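Local structure of GNA33 (Neisseria gonorrhoeae FA 1090, 2G5D) at residues Y102-G116 with T404-P418. The protein probably acts as a lytic transglycosylase that cleaves the MurNAc-GlcNAc linkage of peptidoglycan and leaves a 1,6-anhydro bond on MurNAc. Numbering follows the deposited sequence.
Sequences YFTPWQVAGNGSLAG and TTGYVWQLLPNGMKP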
loop_
_atom_site.group_PDB
_atom_site.type_symbol
_atom_site.label_atom_id
_atom_site.label_comp_id
_atom_site.label_asym_id
_atom_site.label_seq_id
_atom_site.Cartn_x
_atom_site.Cartn_y
_atom_site.Cartn_z
ATOM N N TYR A 102 12.921 11.962 -22.012
ATOM C CA TYR A 102 13.708 10.931 -21.318
ATOM C C TYR A 102 13.031 9.557 -21.190
ATOM O O TYR A 102 13.695 8.549 -20.911
ATOM C CB TYR A 102 14.167 11.463 -19.946
ATOM C CG TYR A 102 15.301 12.487 -20.009
ATOM C CD1 TYR A 102 15.043 13.844 -20.139
ATOM C CD2 TYR A 102 16.643 12.068 -19.935
ATOM C CE1 TYR A 102 16.101 14.778 -20.193
ATOM C CE2 TYR A 102 17.696 12.980 -19.991
ATOM C CZ TYR A 102 17.422 14.338 -20.117
ATOM O OH TYR A 102 18.474 15.241 -20.167
ATOM N N PHE A 103 11.721 9.520 -21.409
ATOM C CA PHE A 103 10.929 8.299 -21.257
ATOM C C PHE A 103 10.187 7.957 -22.539
ATOM O O PHE A 103 9.892 8.834 -23.375
ATOM C CB PHE A 103 9.916 8.384 -20.081
ATOM C CG PHE A 103 10.542 8.667 -18.725
ATOM C CD1 PHE A 103 11.025 9.940 -18.417
ATOM C CD2 PHE A 103 10.626 7.659 -17.753
ATOM C CE1 PHE A 103 11.616 10.206 -17.191
ATOM C CE2 PHE A 103 11.192 7.918 -16.506
ATOM C CZ PHE A 103 11.681 9.209 -16.213
ATOM N N THR A 104 9.912 6.664 -22.682
ATOM C CA THR A 104 9.084 6.119 -23.754
ATOM C C THR A 104 7.853 5.463 -23.140
ATOM O O THR A 104 7.977 4.700 -22.166
ATOM C CB THR A 104 9.899 5.086 -24.595
ATOM O OG1 THR A 104 10.971 5.761 -25.249
ATOM C CG2 THR A 104 9.012 4.367 -25.636
ATOM N N PRO A 105 6.644 5.760 -23.687
ATOM C CA PRO A 105 5.441 5.107 -23.186
ATOM C C PRO A 105 5.197 3.708 -23.801
ATOM O O PRO A 105 5.271 3.521 -25.020
ATOM C CB PRO A 105 4.305 6.081 -23.584
ATOM C CG PRO A 105 4.963 7.239 -24.277
ATOM C CD PRO A 105 6.310 6.737 -24.740
ATOM N N TRP A 106 4.915 2.749 -22.934
ATOM C CA TRP A 106 4.565 1.379 -23.338
ATOM C C TRP A 106 3.141 1.114 -22.917
ATOM O O TRP A 106 2.866 0.950 -21.721
ATOM C CB TRP A 106 5.471 0.335 -22.680
ATOM C CG TRP A 106 6.909 0.455 -23.081
ATOM C CD1 TRP A 106 7.817 1.364 -22.596
ATOM C CD2 TRP A 106 7.604 -0.339 -24.049
ATOM N NE1 TRP A 106 9.040 1.160 -23.186
ATOM C CE2 TRP A 106 8.946 0.119 -24.076
ATOM C CE3 TRP A 106 7.240 -1.430 -24.873
ATOM C CZ2 TRP A 106 9.922 -0.459 -24.904
ATOM C CZ3 TRP A 106 8.216 -2.007 -25.705
ATOM C CH2 TRP A 106 9.536 -1.512 -25.716
ATOM N N GLN A 107 2.242 1.075 -23.906
ATOM C CA GLN A 107 0.843 0.703 -23.660
ATOM C C GLN A 107 0.756 -0.770 -23.228
ATOM O O GLN A 107 1.412 -1.637 -23.814
ATOM C CB GLN A 107 0.003 0.947 -24.902
ATOM C CG GLN A 107 -1.453 0.646 -24.657
ATOM C CD GLN A 107 -2.352 1.123 -25.776
ATOM O OE1 GLN A 107 -2.070 0.890 -26.952
ATOM N NE2 GLN A 107 -3.462 1.775 -25.411
ATOM N N VAL A 108 -0.046 -1.035 -22.202
ATOM C CA VAL A 108 -0.076 -2.345 -21.542
ATOM C C VAL A 108 -1.360 -3.107 -21.885
ATOM O O VAL A 108 -2.473 -2.586 -21.698
ATOM C CB VAL A 108 0.104 -2.221 -19.991
ATOM C CG1 VAL A 108 0.124 -3.623 -19.329
ATOM C CG2 VAL A 108 1.396 -1.449 -19.635
ATOM N N ALA A 109 -1.199 -4.309 -22.441
ATOM C CA ALA A 109 -2.323 -5.239 -22.572
ATOM C C ALA A 109 -2.099 -6.454 -21.689
ATOM O O ALA A 109 -1.020 -7.036 -21.682
ATOM C CB ALA A 109 -2.555 -5.653 -24.033
ATOM N N GLY A 110 -3.122 -6.808 -20.918
ATOM C CA GLY A 110 -3.138 -8.036 -20.133
ATOM C C GLY A 110 -4.124 -9.027 -20.712
ATOM O O GLY A 110 -5.335 -8.776 -20.748
ATOM N N ASN A 111 -3.603 -10.171 -21.152
ATOM C CA ASN A 111 -4.435 -11.254 -21.683
ATOM C C ASN A 111 -5.374 -10.785 -22.805
ATOM O O ASN A 111 -6.570 -11.099 -22.815
ATOM C CB ASN A 111 -5.198 -11.925 -20.537
ATOM C CG ASN A 111 -4.267 -12.511 -19.499
ATOM O OD1 ASN A 111 -3.331 -13.239 -19.839
ATOM N ND2 ASN A 111 -4.511 -12.198 -18.231
ATOM N N GLY A 112 -4.802 -10.006 -23.725
ATOM C CA GLY A 112 -5.487 -9.537 -24.918
ATOM C C GLY A 112 -6.336 -8.288 -24.766
ATOM O O GLY A 112 -6.917 -7.808 -25.746
ATOM N N SER A 113 -6.394 -7.750 -23.550
ATOM C CA SER A 113 -7.250 -6.607 -23.255
ATOM C C SER A 113 -6.478 -5.420 -22.694
ATOM O O SER A 113 -5.701 -5.542 -21.741
ATOM C CB SER A 113 -8.391 -7.012 -22.312
ATOM O OG SER A 113 -9.239 -5.907 -22.043
ATOM N N LEU A 114 -6.686 -4.267 -23.323
ATOM C CA LEU A 114 -6.179 -2.996 -22.820
ATOM C C LEU A 114 -6.912 -2.572 -21.540
ATOM O O LEU A 114 -6.391 -1.791 -20.740
ATOM C CB LEU A 114 -6.296 -1.904 -23.906
ATOM C CG LEU A 114 -5.299 -2.009 -25.072
ATOM C CD1 LEU A 114 -5.569 -0.959 -26.124
ATOM C CD2 LEU A 114 -3.844 -1.912 -24.583
ATOM N N ALA A 115 -8.120 -3.092 -21.347
ATOM C CA ALA A 115 -8.973 -2.665 -20.244
ATOM C C ALA A 115 -8.654 -3.436 -18.980
ATOM O O ALA A 115 -8.537 -4.674 -19.009
ATOM C CB ALA A 115 -10.451 -2.822 -20.616
ATOM N N GLY A 116 -8.536 -2.714 -17.873
ATOM C CA GLY A 116 -8.237 -3.319 -16.576
ATOM C C GLY A 116 -8.962 -2.629 -15.441
ATOM O O GLY A 116 -9.901 -1.850 -15.656
ATOM N N THR A 404 -13.387 0.949 -11.143
ATOM C CA THR A 404 -13.537 1.461 -12.517
ATOM C C THR A 404 -12.664 0.734 -13.544
ATOM O O THR A 404 -11.583 0.217 -13.222
ATOM C CB THR A 404 -13.174 2.988 -12.618
ATOM O OG1 THR A 404 -11.827 3.213 -12.154
ATOM C CG2 THR A 404 -14.116 3.840 -11.815
ATOM N N THR A 405 -13.131 0.726 -14.792
ATOM C CA THR A 405 -12.292 0.331 -15.916
ATOM C C THR A 405 -11.180 1.369 -16.087
ATOM O O THR A 405 -11.401 2.568 -15.904
ATOM C CB THR A 405 -13.115 0.225 -17.218
ATOM O OG1 THR A 405 -14.136 -0.759 -17.046
ATOM C CG2 THR A 405 -12.238 -0.174 -18.389
ATOM N N GLY A 406 -9.987 0.904 -16.435
ATOM C CA GLY A 406 -8.901 1.809 -16.720
ATOM C C GLY A 406 -7.919 1.244 -17.713
ATOM O O GLY A 406 -7.869 0.031 -17.939
ATOM N N TYR A 407 -7.145 2.149 -18.303
ATOM C CA TYR A 407 -6.125 1.824 -19.293
ATOM C C TYR A 407 -4.820 2.331 -18.756
ATOM O O TYR A 407 -4.786 3.378 -18.111
ATOM C CB TYR A 407 -6.435 2.520 -20.612
ATOM C CG TYR A 407 -7.767 2.075 -21.147
ATOM C CD1 TYR A 407 -8.902 2.862 -20.979
ATOM C CD2 TYR A 407 -7.895 0.846 -21.771
ATOM C CE1 TYR A 407 -10.137 2.434 -21.442
ATOM C CE2 TYR A 407 -9.122 0.413 -22.258
ATOM C CZ TYR A 407 -10.237 1.205 -22.081
ATOM O OH TYR A 407 -11.453 0.768 -22.564
ATOM N N VAL A 408 -3.745 1.600 -19.012
ATOM C CA VAL A 408 -2.475 2.023 -18.450
ATOM C C VAL A 408 -1.340 2.059 -19.456
ATOM O O VAL A 408 -1.282 1.259 -20.390
ATOM C CB VAL A 408 -2.094 1.231 -17.146
ATOM C CG1 VAL A 408 -3.278 1.195 -16.147
ATOM C CG2 VAL A 408 -1.578 -0.142 -17.442
ATOM N N TRP A 409 -0.428 2.997 -19.253
ATOM C CA TRP A 409 0.763 3.066 -20.079
ATOM C C TRP A 409 1.881 3.173 -19.105
ATOM O O TRP A 409 1.830 3.988 -18.184
ATOM C CB TRP A 409 0.788 4.316 -20.964
ATOM C CG TRP A 409 -0.268 4.391 -22.048
ATOM C CD1 TRP A 409 -0.067 4.244 -23.371
ATOM C CD2 TRP A 409 -1.652 4.720 -21.878
ATOM N NE1 TRP A 409 -1.249 4.446 -24.070
ATOM C CE2 TRP A 409 -2.244 4.728 -23.173
ATOM C CE3 TRP A 409 -2.450 5.009 -20.766
ATOM C CZ2 TRP A 409 -3.620 4.995 -23.387
ATOM C CZ3 TRP A 409 -3.827 5.261 -20.969
ATOM C CH2 TRP A 409 -4.393 5.254 -22.271
ATOM N N GLN A 410 2.908 2.366 -19.306
ATOM C CA GLN A 410 4.086 2.429 -18.451
ATOM C C GLN A 410 5.191 3.237 -19.159
ATOM O O GLN A 410 5.507 2.940 -20.313
ATOM C CB GLN A 410 4.549 0.986 -18.193
ATOM C CG GLN A 410 5.770 0.871 -17.305
ATOM C CD GLN A 410 6.114 -0.565 -16.932
ATOM O OE1 GLN A 410 6.712 -0.791 -15.894
ATOM N NE2 GLN A 410 5.765 -1.538 -17.791
ATOM N N LEU A 411 5.759 4.255 -18.478
ATOM C CA LEU A 411 6.883 5.078 -19.014
ATOM C C LEU A 411 8.201 4.600 -18.412
ATOM O O LEU A 411 8.317 4.434 -17.208
ATOM C CB LEU A 411 6.663 6.606 -18.786
ATOM C CG LEU A 411 5.650 7.320 -19.719
ATOM C CD1 LEU A 411 4.268 6.730 -19.557
ATOM C CD2 LEU A 411 5.587 8.851 -19.477
ATOM N N LEU A 412 9.172 4.322 -19.271
ATOM C CA LEU A 412 10.463 3.802 -18.836
ATOM C C LEU A 412 11.538 4.625 -19.519
ATOM O O LEU A 412 11.336 5.084 -20.669
ATOM C CB LEU A 412 10.613 2.309 -19.241
ATOM C CG LEU A 412 9.665 1.332 -18.544
ATOM C CD1 LEU A 412 9.695 -0.042 -19.235
ATOM C CD2 LEU A 412 9.990 1.224 -17.033
ATOM N N PRO A 413 12.686 4.810 -18.835
ATOM C CA PRO A 413 13.812 5.526 -19.464
ATOM C C PRO A 413 14.087 4.982 -20.872
ATOM O O PRO A 413 14.169 3.752 -21.045
ATOM C CB PRO A 413 14.973 5.227 -18.517
ATOM C CG PRO A 413 14.300 5.036 -17.184
ATOM C CD PRO A 413 13.020 4.340 -17.475
ATOM N N ASN A 414 14.195 5.875 -21.863
ATOM C CA ASN A 414 14.446 5.463 -23.258
ATOM C C ASN A 414 15.494 4.364 -23.335
ATOM O O ASN A 414 16.597 4.533 -22.812
ATOM C CB ASN A 414 14.976 6.629 -24.082
ATOM C CG ASN A 414 14.038 7.798 -24.135
ATOM O OD1 ASN A 414 12.828 7.647 -24.068
ATOM N ND2 ASN A 414 14.600 8.981 -24.307
ATOM N N GLY A 415 15.157 3.251 -23.992
ATOM C CA GLY A 415 16.072 2.121 -24.091
ATOM C C GLY A 415 15.749 0.976 -23.154
ATOM O O GLY A 415 16.015 -0.175 -23.462
ATOM N N MET A 416 15.167 1.289 -22.000
ATOM C CA MET A 416 14.783 0.256 -21.049
ATOM C C MET A 416 13.434 -0.363 -21.446
ATOM O O MET A 416 12.436 0.338 -21.638
ATOM C CB MET A 416 14.742 0.818 -19.627
ATOM C CG MET A 416 14.285 -0.177 -18.569
ATOM S SD MET A 416 13.818 0.586 -16.999
ATOM C CE MET A 416 15.395 1.217 -16.441
ATOM N N LYS A 417 13.420 -1.681 -21.572
ATOM C CA LYS A 417 12.214 -2.381 -21.966
ATOM C C LYS A 417 11.432 -2.808 -20.736
ATOM O O LYS A 417 12.011 -3.018 -19.672
ATOM C CB LYS A 417 12.547 -3.566 -22.893
ATOM C CG LYS A 417 12.921 -3.103 -24.312
ATOM C CD LYS A 417 12.740 -4.176 -25.350
ATOM C CE LYS A 417 14.071 -4.743 -25.788
ATOM N NZ LYS A 417 14.788 -3.742 -26.601
ATOM N N PRO A 418 10.104 -2.920 -20.868
ATOM C CA PRO A 418 9.336 -3.528 -19.809
ATOM C C PRO A 418 9.654 -5.029 -19.769
ATOM O O PRO A 418 10.207 -5.596 -20.718
ATOM C CB PRO A 418 7.900 -3.261 -20.230
ATOM C CG PRO A 418 7.959 -3.143 -21.698
ATOM C CD PRO A 418 9.261 -2.540 -22.015
HETATM O O HOH W 1 11.699 9.920 -25.013
HETATM O O HOH W 2 11.554 2.586 -22.570
HETATM O O HOH W 3 -3.723 1.666 -22.722
HETATM O O HOH W 4 -4.174 -0.454 -20.882
#
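Trp106 lays one face of its indole against Pro418, whose CD sits 3.4 Å from the centroid of the six-membered ring, a CH-pi contact almost on the ring normal. Indole and proline cross at about a right angle. A chi1 of -64° sets the Trp106 ring beside its backbone N, with Gln410 O at the indole edge and in its plane. Trp106 and Leu412 share a face of the strands. NE1 of Trp106 donates a hydrogen bond to a water at 3.0 Å. That water also lies within hydrogen-bonding distance of the Pro413 and Met416 carbonyls, in the type II turn that brings the chain back over the ring.

Beneath, strands 103-110 and 404-413 pair antiparallel. The latter belongs to the 3D domain, consistent with a double-psi beta-barrel; 103-110 joins it from the N-terminal part of the chain. Trp106 N is 2.7 Å from Gln410 O in one hydrogen-bonded pair. Thr104 and Leu412 form another. On the other face, Gln107 lies alongside Trp409, its amide 18° from the indole plane, and CB of Gln107 is 3.6 Å from CD1 of Trp409.

Past Val108 the strands part. A water bridges the gap, accepting from Val408 N at 2.8 Å. After the type I' turn 110-113, the next strand, 116-129, takes over, and Gly116 and Gly406 form a hydrogen-bonded pair.

Where the type II turn begins, OG1 of Thr104 donates to OD1 of Asn414 at 2.9 Å. Asn414 N bonds to Tyr102 O, and ND2 to Arg101 O and Gly26 O. Gripped through all three atoms, Asn414 pins the turn to the start of 103-110, while the proline-covered indole shares its NE1 water with the turn carbonyls.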